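Local coordinates for toxin secretion ATP-binding protein (Vibrio parahaemolyticus RIMD 2210633, PDB 3B79) that probably works as an ABC-type exporter that couples ATP hydrolysis to transport across the cell membrane, this piece being its N-terminal peptidase C39-like domain, at residues A[30-35]-A[45-50]; A[60-65]-A[115-120]; A[83-88]-A[95-100]. One frame throughout, in Å; residues are numbered along the deposited sequence. Where two conformers were deposited one is given.

Contact 1: A[30-35]-A[45-50]; sequences NGLPLS and PRAAER
Leu32 lies over the guanidinium group of Arg50. Its CD2 methyl sits over the centre of one face, 3.4 Å above the plane, and comes 3.5 Å from Arg50 CZ. The two side chains run past each other in opposite directions. Arg50 stays extended from CG to NE, which carries the group out from the helix to the loop. There its edge meets the backbone carbonyl of Asn30. Arg50 NE donates to Asn30 O at 2.7 Å (N-H...O angle 156°), in the carbonyl plane. A weak second bond comes from Arg50 NH2. The contact joins helix 44-51 to the loop that follows helix 25-29, at the surface of the peptidase C39-like domain. Arg50 NH1 turns back to its own helix and bonds Arg46 O at 3.3 Å. That oxygen also takes the helical bond from Arg50 N, and the two donors reach it from opposite faces of its plane. Bonds from NE and NH1, close to the guanidinium plane, thus fix its rotation. Leu32 CD1 packs 4.0 Å from Ala47 CB, which touches Leu12 of helix 7-18. Arg46 adds its aliphatic part, with CB 3.8 Å from Leu32 CD2, while its NH2 bonds Phe42 O.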
ATOM      1  N   ASN A  30      15.868   7.084   1.720  1.00 23.45           N
ATOM      2  CA  ASN A  30      17.078   7.916   1.904  1.00 25.19           C
ATOM      3  C   ASN A  30      16.785   9.273   2.503  1.00 25.13           C
ATOM      4  O   ASN A  30      16.013  10.045   1.947  1.00 25.35           O
ATOM      5  CB  ASN A  30      17.812   8.112   0.560  1.00 26.40           C
ATOM      6  CG  ASN A  30      19.219   8.724   0.740  1.00 29.89           C
ATOM      7  OD1 ASN A  30      19.666   9.530  -0.065  1.00 37.29           O
ATOM      8  ND2 ASN A  30      19.895   8.324   1.790  1.00 31.72           N
ATOM      9  N   GLY A  31      17.451   9.580   3.613  1.00 25.75           N
ATOM     10  CA  GLY A  31      17.266  10.866   4.279  1.00 26.27           C
ATOM     11  C   GLY A  31      15.986  11.012   5.103  1.00 26.32           C
ATOM     12  O   GLY A  31      15.668  12.123   5.559  1.00 28.18           O
ATOM     13  N   LEU A  32      15.229   9.925   5.281  1.00 23.96           N
ATOM     14  CA  LEU A  32      13.994   9.989   6.076  1.00 22.67           C
ATOM     15  C   LEU A  32      14.181   9.465   7.498  1.00 22.22           C
ATOM     16  O   LEU A  32      14.908   8.517   7.746  1.00 22.68           O
ATOM     17  CB  LEU A  32      12.882   9.194   5.383  1.00 22.50           C
ATOM     18  CG  LEU A  32      12.502   9.787   4.030  1.00 22.41           C
ATOM     19  CD1 LEU A  32      11.434   8.895   3.438  1.00 21.93           C
ATOM     20  CD2 LEU A  32      12.057  11.252   4.055  1.00 25.14           C
ATOM     21  N   PRO A  33      13.527  10.119   8.480  1.00 21.15           N
ATOM     22  CA  PRO A  33      13.646   9.648   9.860  1.00 21.20           C
ATOM     23  C   PRO A  33      12.717   8.515  10.228  1.00 21.02           C
ATOM     24  O   PRO A  33      11.584   8.735  10.703  1.00 20.00           O
ATOM     25  CB  PRO A  33      13.282  10.890  10.685  1.00 20.88           C
ATOM     26  CG  PRO A  33      12.339  11.647   9.773  1.00 22.43           C
ATOM     27  CD  PRO A  33      12.773  11.380   8.360  1.00 21.89           C
ATOM     28  N   LEU A  34      13.165   7.291   9.970  1.00 21.31           N
ATOM     29  CA  LEU A  34      12.340   6.107  10.229  1.00 22.22           C
ATOM     30  C   LEU A  34      12.027   5.819  11.711  1.00 23.31           C
ATOM     31  O   LEU A  34      12.799   6.207  12.639  1.00 25.21           O
ATOM     32  CB  LEU A  34      13.043   4.860   9.630  1.00 22.34           C
ATOM     33  CG  LEU A  34      13.446   4.962   8.159  1.00 22.57           C
ATOM     34  CD1 LEU A  34      14.224   3.676   7.736  1.00 23.52           C
ATOM     35  CD2 LEU A  34      12.234   5.164   7.260  1.00 22.61           C
ATOM     36  N   SER A  35      10.919   5.124  11.961  1.00 25.18           N
ATOM     37  CA  SER A  35      10.548   4.630  13.314  1.00 26.90           C
ATOM     38  C   SER A  35      10.761   3.160  13.494  1.00 28.21           C
ATOM     39  O   SER A  35      10.081   2.353  12.832  1.00 28.81           O
ATOM     40  CB  SER A  35       9.061   4.870  13.567  1.00 28.15           C
ATOM     41  OG  SER A  35       8.839   6.247  13.581  1.00 29.40           O
ATOM     42  N   PRO A  45       4.371   9.912   2.036  1.00 12.13           N
ATOM     43  CA  PRO A  45       4.410  10.833   0.886  1.00 13.20           C
ATOM     44  C   PRO A  45       5.825  11.191   0.431  1.00 12.52           C
ATOM     45  O   PRO A  45       6.068  11.256  -0.771  1.00 13.44           O
ATOM     46  CB  PRO A  45       3.631  12.068   1.381  1.00 13.96           C
ATOM     47  CG  PRO A  45       2.634  11.469   2.336  1.00 14.56           C
ATOM     48  CD  PRO A  45       3.449  10.391   3.083  1.00 13.12           C
ATOM     49  N   ARG A  46       6.743  11.413   1.368  1.00 12.66           N
ATOM     50  CA  ARG A  46       8.127  11.748   0.969  1.00 12.87           C
ATOM     51  C   ARG A  46       8.838  10.544   0.375  1.00 12.20           C
ATOM     52  O   ARG A  46       9.635  10.711  -0.573  1.00 13.55           O
ATOM     53  CB  ARG A  46       8.911  12.232   2.171  1.00 15.24           C
ATOM     54  CG  ARG A  46       8.684  13.689   2.420  1.00 16.36           C
ATOM     55  CD  ARG A  46       9.326  14.045   3.787  1.00 16.18           C
ATOM     56  NE  ARG A  46       8.445  13.531   4.825  1.00 16.91           N
ATOM     57  CZ  ARG A  46       8.686  13.608   6.142  1.00 16.21           C
ATOM     58  NH1 ARG A  46       9.872  14.057   6.580  1.00 21.02           N
ATOM     59  NH2 ARG A  46       7.812  13.163   6.994  1.00 14.76           N
ATOM     60  N   ALA A  47       8.577   9.333   0.896  1.00 13.00           N
ATOM     61  CA  ALA A  47       9.131   8.126   0.253  1.00 12.26           C
ATOM     62  C   ALA A  47       8.587   7.959  -1.158  1.00 12.82           C
ATOM     63  O   ALA A  47       9.330   7.578  -2.086  1.00 13.19           O
ATOM     64  CB  ALA A  47       8.859   6.901   1.120  1.00 13.66           C
ATOM     65  N   ALA A  48       7.295   8.197  -1.327  1.00 12.45           N
ATOM     66  CA  ALA A  48       6.714   8.112  -2.669  1.00 12.56           C
ATOM     67  C   ALA A  48       7.362   9.118  -3.624  1.00 12.65           C
ATOM     68  O   ALA A  48       7.647   8.787  -4.781  1.00 12.49           O
ATOM     69  CB  ALA A  48       5.214   8.319  -2.591  1.00 12.83           C
ATOM     70  N   GLU A  49       7.605  10.344  -3.132  0.50 12.82           N
ATOM     71  CA  GLU A  49       8.273  11.350  -3.958  0.50 13.42           C
ATOM     72  C   GLU A  49       9.609  10.819  -4.452  0.50 14.19           C
ATOM     73  O   GLU A  49       9.946  10.965  -5.623  0.50 15.33           O
ATOM     74  CB  GLU A  49       8.479  12.654  -3.177  0.50 13.89           C
ATOM     75  CG  GLU A  49       8.949  13.835  -4.080  0.50 11.90           C
ATOM     76  CD  GLU A  49      10.479  13.884  -4.315  0.50 16.44           C
ATOM     77  OE1 GLU A  49      11.244  13.337  -3.497  0.50 17.50           O
ATOM     78  OE2 GLU A  49      10.927  14.488  -5.334  0.50 20.55           O
ATOM     79  N   ARG A  50      10.348  10.162  -3.568  1.00 14.79           N
ATOM     80  CA  ARG A  50      11.676   9.633  -3.941  1.00 15.91           C
ATOM     81  C   ARG A  50      11.569   8.536  -4.977  1.00 16.85           C
ATOM     82  O   ARG A  50      12.542   8.239  -5.679  1.00 19.40           O
ATOM     83  CB  ARG A  50      12.381   9.090  -2.699  1.00 17.14           C
ATOM     84  CG  ARG A  50      12.892  10.209  -1.803  1.00 18.24           C
ATOM     85  CD  ARG A  50      13.056   9.704  -0.378  1.00 20.98           C
ATOM     86  NE  ARG A  50      13.816  10.640   0.467  1.00 21.77           N
ATOM     87  CZ  ARG A  50      13.425  11.865   0.868  1.00 25.60           C
ATOM     88  NH1 ARG A  50      12.240  12.381   0.544  1.00 25.12           N
ATOM     89  NH2 ARG A  50      14.243  12.597   1.610  1.00 26.37           N
TER

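Contact 2: A[60-65]-A[115-120]; sequences AELEKI and EQYTGR
Ala60 N donates to Gly119 O at 3.0 Å (N-H...O angle 146°), beside the nearest CA pair, Glu61 and Gly119. Gly119 marks a corner in the chain, where its positive phi suits a residue with no CB. Tyr117 CG is anti to the backbone N (chi1 175°), and the ring reaches across to the 60-65 loop. Tyr117 OH donates to Ala60 O at 2.8 Å, in the carbonyl plane and at the ring edge. Leu62 comes over one face: its CD1 lies 4.2 Å above the plane, offset toward the rim, and its CB is 3.8 Å from Tyr117 CD2. The opposite face is covered by the backbone of its own segment, with Gly119 N 3.3 Å above the ring centre. The Ile65 and Tyr117 side chains come from opposite directions, and Ile65 CD1 ends 3.7 Å from Tyr117 OH. Leu74 of strand 72-76 also packs on Tyr117, Leu62 and Ile65. Thr118 OG1 accepts from Arg120 N, an ST turn at the start of strand 120-126, and also bonds Val75 O. The hydroxyl bond and the packing on both ring faces fix the rotation of Tyr117, and a backbone carbonyl satisfies the polar end of this buried residue.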
ATOM      1  N   ALA A  60     -11.764   6.620   3.648  1.00 11.48           N
ATOM      2  CA  ALA A  60     -12.961   6.108   2.941  1.00 11.30           C
ATOM      3  C   ALA A  60     -13.273   4.731   3.474  1.00 11.43           C
ATOM      4  O   ALA A  60     -12.345   3.962   3.821  1.00 12.38           O
ATOM      5  CB  ALA A  60     -12.706   5.970   1.430  1.00 11.61           C
ATOM      6  N   GLU A  61     -14.551   4.373   3.528  0.50 10.81           N
ATOM      7  CA  GLU A  61     -14.892   2.981   3.819  0.50 11.30           C
ATOM      8  C   GLU A  61     -14.412   2.123   2.639  0.50 10.56           C
ATOM      9  O   GLU A  61     -14.440   2.564   1.494  0.50 11.17           O
ATOM     10  CB  GLU A  61     -16.410   2.804   4.008  0.50 12.17           C
ATOM     11  CG  GLU A  61     -17.010   3.606   5.140  0.60 12.32           C
ATOM     12  CD  GLU A  61     -18.528   3.477   5.283  0.50 16.44           C
ATOM     13  OE1 GLU A  61     -19.198   2.818   4.468  0.50 21.20           O
ATOM     14  OE2 GLU A  61     -19.055   4.067   6.253  0.50 23.34           O
ATOM     15  N   LEU A  62     -14.031   0.876   2.915  1.00 10.68           N
ATOM     16  CA  LEU A  62     -13.363   0.001   1.919  1.00 10.87           C
ATOM     17  C   LEU A  62     -14.158  -0.087   0.616  1.00 11.29           C
ATOM     18  O   LEU A  62     -13.599  -0.017  -0.475  1.00 11.93           O
ATOM     19  CB  LEU A  62     -13.160  -1.399   2.539  1.00 11.44           C
ATOM     20  CG  LEU A  62     -12.379  -2.367   1.624  1.00 12.06           C
ATOM     21  CD1 LEU A  62     -10.950  -1.917   1.428  1.00 14.48           C
ATOM     22  CD2 LEU A  62     -12.424  -3.769   2.285  1.00 14.98           C
ATOM     23  N   GLU A  63     -15.464  -0.290   0.762  1.00 11.13           N
ATOM     24  CA  GLU A  63     -16.325  -0.525  -0.410  1.00 12.30           C
ATOM     25  C   GLU A  63     -16.666   0.770  -1.151  1.00 12.11           C
ATOM     26  O   GLU A  63     -17.337   0.715  -2.201  1.00 12.70           O
ATOM     27  CB  GLU A  63     -17.597  -1.251   0.020  1.00 13.78           C
ATOM     28  CG  GLU A  63     -17.217  -2.700   0.503  1.00 16.35           C
ATOM     29  CD  GLU A  63     -18.401  -3.525   0.981  1.00 18.27           C
ATOM     30  OE1 GLU A  63     -19.565  -3.153   0.722  1.00 24.28           O
ATOM     31  OE2 GLU A  63     -18.170  -4.570   1.621  1.00 24.03           O
ATOM     32  N   LYS A  64     -16.158   1.912  -0.674  1.00 11.33           N
ATOM     33  CA  LYS A  64     -16.314   3.182  -1.381  1.00 12.24           C
ATOM     34  C   LYS A  64     -15.083   3.564  -2.193  1.00 13.04           C
ATOM     35  O   LYS A  64     -15.120   4.545  -2.948  1.00 16.23           O
ATOM     36  CB  LYS A  64     -16.673   4.301  -0.393  1.00 13.09           C
ATOM     37  CG  LYS A  64     -17.978   4.021   0.397  1.00 19.14           C
ATOM     38  CD  LYS A  64     -19.184   3.950  -0.425  1.00 22.02           C
ATOM     39  CE  LYS A  64     -20.476   4.012   0.347  1.00 23.58           C
ATOM     40  NZ  LYS A  64     -21.116   2.722   0.292  1.00 26.73           N
ATOM     41  N   ILE A  65     -14.008   2.800  -2.071  1.00 12.17           N
ATOM     42  CA  ILE A  65     -12.774   3.087  -2.827  1.00 12.80           C
ATOM     43  C   ILE A  65     -13.023   2.635  -4.292  1.00 13.51           C
ATOM     44  O   ILE A  65     -13.405   1.480  -4.525  1.00 15.23           O
ATOM     45  CB  ILE A  65     -11.533   2.365  -2.183  1.00 13.56           C
ATOM     46  CG1 ILE A  65     -11.300   2.881  -0.744  1.00 12.54           C
ATOM     47  CG2 ILE A  65     -10.302   2.580  -3.078  1.00 15.39           C
ATOM     48  CD1 ILE A  65     -10.222   2.129  -0.030  1.00 14.33           C
ATOM     49  N   GLU A 115     -12.298  -6.497   8.242  0.50 13.22           N
ATOM     50  CA  GLU A 115     -11.976  -6.533   9.682  0.50 13.14           C
ATOM     51  C   GLU A 115     -10.645  -5.913  10.042  0.50 13.16           C
ATOM     52  O   GLU A 115     -10.443  -5.520  11.196  0.50 13.23           O
ATOM     53  CB  GLU A 115     -12.050  -7.971  10.255  0.50 13.58           C
ATOM     54  CG  GLU A 115     -11.551  -8.163  11.727  0.50 15.61           C
ATOM     55  CD  GLU A 115     -12.406  -7.504  12.826  0.50 20.91           C
ATOM     56  OE1 GLU A 115     -13.612  -7.247  12.620  0.50 22.92           O
ATOM     57  OE2 GLU A 115     -11.837  -7.269  13.914  0.50 19.80           O
ATOM     58  N   GLN A 116      -9.691  -5.898   9.112  1.00 12.72           N
ATOM     59  CA  GLN A 116      -8.389  -5.298   9.422  1.00 12.66           C
ATOM     60  C   GLN A 116      -8.223  -3.860   8.934  1.00 11.46           C
ATOM     61  O   GLN A 116      -7.238  -3.196   9.297  1.00 12.45           O
ATOM     62  CB  GLN A 116      -7.205  -6.139   8.915  1.00 13.63           C
ATOM     63  CG  GLN A 116      -7.217  -7.555   9.465  1.00 15.23           C
ATOM     64  CD  GLN A 116      -7.211  -7.601  10.979  1.00 17.28           C
ATOM     65  OE1 GLN A 116      -6.548  -6.789  11.640  1.00 18.83           O
ATOM     66  NE2 GLN A 116      -8.006  -8.526  11.542  1.00 18.69           N
ATOM     67  N   TYR A 117      -9.091  -3.401   8.040  1.00 11.21           N
ATOM     68  CA  TYR A 117      -8.898  -2.095   7.421  1.00 11.25           C
ATOM     69  C   TYR A 117      -9.274  -0.975   8.393  1.00 12.59           C
ATOM     70  O   TYR A 117     -10.311  -1.062   9.056  1.00 14.83           O
ATOM     71  CB  TYR A 117      -9.775  -2.044   6.159  1.00 11.51           C
ATOM     72  CG  TYR A 117      -9.776  -0.690   5.475  1.00 10.71           C
ATOM     73  CD1 TYR A 117      -8.581  -0.110   5.061  1.00 10.69           C
ATOM     74  CD2 TYR A 117     -10.965  -0.006   5.253  1.00 11.26           C
ATOM     75  CE1 TYR A 117      -8.592   1.134   4.440  1.00 10.04           C
ATOM     76  CE2 TYR A 117     -10.961   1.213   4.610  1.00  9.90           C
ATOM     77  CZ  TYR A 117      -9.786   1.753   4.198  1.00  9.69           C
ATOM     78  OH  TYR A 117      -9.779   3.000   3.579  1.00 10.50           O
ATOM     79  N   THR A 118      -8.432   0.060   8.477  1.00 12.01           N
ATOM     80  CA  THR A 118      -8.646   1.140   9.447  1.00 13.09           C
ATOM     81  C   THR A 118      -9.585   2.224   8.966  1.00 12.84           C
ATOM     82  O   THR A 118      -9.995   3.069   9.776  1.00 15.10           O
ATOM     83  CB  THR A 118      -7.318   1.861   9.743  1.00 13.71           C
ATOM     84  OG1 THR A 118      -6.825   2.470   8.532  1.00 13.34           O
ATOM     85  CG2 THR A 118      -6.296   0.921  10.367  1.00 16.03           C
ATOM     86  N   GLY A 119      -9.886   2.286   7.667  1.00 11.42           N
ATOM     87  CA  GLY A 119     -10.618   3.428   7.127  1.00 11.29           C
ATOM     88  C   GLY A 119      -9.732   4.458   6.458  1.00 10.02           C
ATOM     89  O   GLY A 119     -10.237   5.455   5.931  1.00 11.02           O
ATOM     90  N   ARG A 120      -8.410   4.269   6.523  1.00 10.12           N
ATOM     91  CA  ARG A 120      -7.451   5.203   5.922  1.00 10.05           C
ATOM     92  C   ARG A 120      -6.670   4.497   4.820  1.00  9.68           C
ATOM     93  O   ARG A 120      -6.247   3.338   4.994  1.00 10.13           O
ATOM     94  CB  ARG A 120      -6.480   5.713   6.984  1.00 10.69           C
ATOM     95  CG  ARG A 120      -7.183   6.502   8.086  1.00 12.12           C
ATOM     96  CD  ARG A 120      -6.209   7.007   9.168  1.00 14.40           C
ATOM     97  NE  ARG A 120      -5.486   5.971   9.915  1.00 17.09           N
ATOM     98  CZ  ARG A 120      -5.928   5.162  10.875  1.00 22.04           C
ATOM     99  NH1 ARG A 120      -7.213   5.170  11.303  1.00 23.62           N
ATOM    100  NH2 ARG A 120      -5.015   4.330  11.416  1.00 21.68           N
TER

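Contact 3: A[83-88]-A[95-100]; sequences VLNSIN and EVTTLE
Asn85 ND2 donates to Thr97 OG1 at 2.9 Å, with an N-H...O angle of 156° and the oxygen tilted slightly from the amide plane. The two side chains cross at about a right angle. Asn85 CG is anti to its carbonyl carbon (chi1 -59°), which turns the amide across the neighbouring strand. Glu95 O is shared by two backbone donors on the same face of its plane, Asn85 N at 2.8 Å and Ser86 N at 3.3 Å. Asn85 and Ser86 both face Glu95, a classic beta bulge in an antiparallel hairpin. Ser86 O accepts from Glu95 N at 2.8 Å. Beyond the bulge, Val83 and Thr97 form a hydrogen-bonded pair, with bonds both ways. Their side chains lie alongside each other, CB to CB at 3.8 Å. On the same face Ser86 OG rests 3.4 Å from Glu95 CB, and in one of its two conformers Glu95 OE2 bonds Ser107 OG. On the other face Leu84 CD1 meets Val96 CG1 at 4.1 Å. Strands 72-76 and 106-109 flank the hairpin in the sheet. Helix 7-18 packs on the Val83 and Thr97 face through Ser11 and Tyr14. Leu113 of helix 110-116 packs on Leu84 and Val96.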
ATOM      1  N   VAL A  83      -1.244  -3.600  -0.280  1.00  9.38           N
ATOM      2  CA  VAL A  83      -1.749  -3.026  -1.509  1.00  8.79           C
ATOM      3  C   VAL A  83      -3.141  -3.614  -1.748  1.00  9.90           C
ATOM      4  O   VAL A  83      -3.330  -4.830  -1.601  1.00 10.60           O
ATOM      5  CB  VAL A  83      -0.859  -3.368  -2.725  1.00  9.53           C
ATOM      6  CG1 VAL A  83      -1.355  -2.709  -3.996  1.00 11.07           C
ATOM      7  CG2 VAL A  83       0.578  -2.919  -2.425  1.00 11.71           C
ATOM      8  N   LEU A  84      -4.094  -2.773  -2.157  1.00  8.91           N
ATOM      9  CA  LEU A  84      -5.367  -3.246  -2.680  1.00  8.82           C
ATOM     10  C   LEU A  84      -5.261  -3.189  -4.196  1.00  9.50           C
ATOM     11  O   LEU A  84      -5.130  -2.101  -4.794  1.00  9.24           O
ATOM     12  CB  LEU A  84      -6.529  -2.331  -2.218  1.00  9.50           C
ATOM     13  CG  LEU A  84      -7.895  -2.779  -2.743  1.00 10.10           C
ATOM     14  CD1 LEU A  84      -8.261  -4.215  -2.290  1.00 11.42           C
ATOM     15  CD2 LEU A  84      -9.002  -1.780  -2.255  1.00 10.95           C
ATOM     16  N   ASN A  85      -5.346  -4.369  -4.817  1.00 10.37           N
ATOM     17  CA  ASN A  85      -5.238  -4.462  -6.274  1.00 11.35           C
ATOM     18  C   ASN A  85      -6.607  -4.461  -6.955  1.00 11.98           C
ATOM     19  O   ASN A  85      -6.767  -3.854  -8.023  1.00 13.40           O
ATOM     20  CB  ASN A  85      -4.504  -5.760  -6.640  1.00 11.68           C
ATOM     21  CG  ASN A  85      -3.085  -5.831  -6.029  1.00 11.60           C
ATOM     22  OD1 ASN A  85      -2.100  -5.389  -6.643  1.00 17.01           O
ATOM     23  ND2 ASN A  85      -2.966  -6.408  -4.897  1.00 11.63           N
ATOM     24  N   SER A  86      -7.605  -5.105  -6.341  1.00 12.43           N
ATOM     25  CA  SER A  86      -8.977  -5.150  -6.877  1.00 12.72           C
ATOM     26  C   SER A  86      -9.923  -5.699  -5.825  1.00 11.87           C
ATOM     27  O   SER A  86      -9.477  -6.328  -4.870  1.00 11.91           O
ATOM     28  CB  SER A  86      -9.068  -5.994  -8.159  1.00 14.60           C
ATOM     29  OG  SER A  86      -8.833  -7.362  -7.908  1.00 18.33           O
ATOM     30  N   ILE A  87     -11.224  -5.467  -6.008  1.00 13.73           N
ATOM     31  CA  ILE A  87     -12.277  -6.092  -5.189  1.00 14.31           C
ATOM     32  C   ILE A  87     -13.367  -6.620  -6.081  1.00 14.89           C
ATOM     33  O   ILE A  87     -13.800  -5.913  -7.000  1.00 17.30           O
ATOM     34  CB  ILE A  87     -12.934  -5.184  -4.090  1.00 15.00           C
ATOM     35  CG1 ILE A  87     -11.928  -4.782  -3.022  1.00 15.22           C
ATOM     36  CG2 ILE A  87     -14.172  -5.865  -3.445  1.00 16.81           C
ATOM     37  CD1 ILE A  87     -12.484  -3.796  -1.964  1.00 16.50           C
ATOM     38  N   ASN A  88     -13.773  -7.859  -5.844  1.00 16.21           N
ATOM     39  CA  ASN A  88     -14.905  -8.438  -6.534  1.00 16.63           C
ATOM     40  C   ASN A  88     -16.094  -8.554  -5.556  1.00 17.14           C
ATOM     41  O   ASN A  88     -16.074  -9.382  -4.655  1.00 16.25           O
ATOM     42  CB  ASN A  88     -14.483  -9.793  -7.131  1.00 17.77           C
ATOM     43  CG  ASN A  88     -15.574 -10.391  -8.030  1.00 20.51           C
ATOM     44  OD1 ASN A  88     -16.762 -10.204  -7.765  1.00 22.42           O
ATOM     45  ND2 ASN A  88     -15.176 -11.107  -9.073  1.00 23.60           N
ATOM     46  N   GLU A  95      -8.304  -8.759  -4.024  0.60 11.30           N
ATOM     47  CA  GLU A  95      -6.952  -9.090  -4.394  0.60 11.20           C
ATOM     48  C   GLU A  95      -6.043  -8.059  -3.746  0.60 10.56           C
ATOM     49  O   GLU A  95      -6.264  -6.842  -3.909  0.60 10.76           O
ATOM     50  CB  GLU A  95      -6.764  -9.091  -5.905  0.60 11.84           C
ATOM     51  CG  GLU A  95      -5.605  -9.917  -6.405  0.60 16.24           C
ATOM     52  CD  GLU A  95      -5.907 -11.408  -6.477  0.60 18.25           C
ATOM     53  OE1 GLU A  95      -4.952 -12.185  -6.645  0.60 22.47           O
ATOM     54  OE2 GLU A  95      -7.062 -11.815  -6.298  0.60 19.62           O
ATOM     55  N   VAL A  96      -5.106  -8.561  -2.950  1.00  9.68           N
ATOM     56  CA  VAL A  96      -4.206  -7.717  -2.171  1.00 10.03           C
ATOM     57  C   VAL A  96      -2.766  -8.180  -2.320  1.00  9.28           C
ATOM     58  O   VAL A  96      -2.518  -9.355  -2.652  1.00 10.22           O
ATOM     59  CB  VAL A  96      -4.572  -7.709  -0.649  1.00 10.83           C
ATOM     60  CG1 VAL A  96      -5.923  -7.047  -0.447  1.00 12.03           C
ATOM     61  CG2 VAL A  96      -4.550  -9.136  -0.095  1.00 11.56           C
ATOM     62  N   THR A  97      -1.801  -7.300  -2.065  1.00 10.37           N
ATOM     63  CA  THR A  97      -0.408  -7.709  -2.042  1.00 10.34           C
ATOM     64  C   THR A  97       0.068  -7.401  -0.645  1.00  9.81           C
ATOM     65  O   THR A  97       0.015  -6.245  -0.199  1.00 10.12           O
ATOM     66  CB  THR A  97       0.409  -6.982  -3.115  1.00 10.82           C
ATOM     67  OG1 THR A  97      -0.246  -7.123  -4.376  1.00 11.89           O
ATOM     68  CG2 THR A  97       1.806  -7.543  -3.269  1.00 12.30           C
ATOM     69  N   THR A  98       0.529  -8.432   0.061  1.00 11.51           N
ATOM     70  CA  THR A  98       0.837  -8.294   1.481  1.00 12.10           C
ATOM     71  C   THR A  98       2.320  -8.488   1.732  1.00 11.76           C
ATOM     72  O   THR A  98       3.070  -8.938   0.864  1.00 12.18           O
ATOM     73  CB  THR A  98       0.059  -9.316   2.318  1.00 12.45           C
ATOM     74  OG1 THR A  98       0.558 -10.640   2.025  1.00 13.17           O
ATOM     75  CG2 THR A  98      -1.445  -9.251   2.009  1.00 14.24           C
ATOM     76  N   LEU A  99       2.772  -8.199   2.968  1.00 12.93           N
ATOM     77  CA  LEU A  99       4.155  -8.435   3.265  1.00 14.78           C
ATOM     78  C   LEU A  99       4.531  -9.917   3.059  1.00 13.56           C
ATOM     79  O   LEU A  99       5.629 -10.217   2.554  1.00 15.48           O
ATOM     80  CB  LEU A  99       4.415  -8.037   4.718  1.00 16.61           C
ATOM     81  CG  LEU A  99       5.872  -7.918   5.128  1.00 18.70           C
ATOM     82  CD1 LEU A  99       6.648  -6.922   4.278  1.00 19.27           C
ATOM     83  CD2 LEU A  99       5.949  -7.487   6.618  1.00 19.17           C
ATOM     84  N   GLU A 100       3.602 -10.821   3.395  1.00 12.23           N
ATOM     85  CA  GLU A 100       3.889 -12.259   3.227  1.00 11.46           C
ATOM     86  C   GLU A 100       3.856 -12.691   1.775  1.00 11.59           C
ATOM     87  O   GLU A 100       4.668 -13.536   1.381  1.00 13.06           O
ATOM     88  CB  GLU A 100       2.874 -13.090   4.012  1.00 12.06           C
ATOM     89  CG  GLU A 100       2.828 -12.746   5.485  1.00 12.57           C
ATOM     90  CD  GLU A 100       1.696 -11.751   5.848  1.00 12.66           C
ATOM     91  OE1 GLU A 100       1.215 -11.000   4.979  1.00 14.35           O
ATOM     92  OE2 GLU A 100       1.283 -11.742   7.021  1.00 15.52           O
TER

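All three contacts belong to one peptidase C39-like domain, part of a longer protein. Contact 1 comes first along the chain. It joins helix 44-51 to the loop after helix 25-29, its centre about 24 Å from that of contact 2 and about 23 Å from that of contact 3. The centres of contacts 2 and 3 are about 13 Å apart. The hairpin of contact 3 falls within the chain between the two segments of contact 2. Contact 2 includes the end of helix 110-116, on which contact 3 also packs. Contact 2 lies where strand 53-59 ends and strand 120-126 begins. Leu62 CG packs 3.9 Å from Ile87 CD1, which ties that corner to the hairpin.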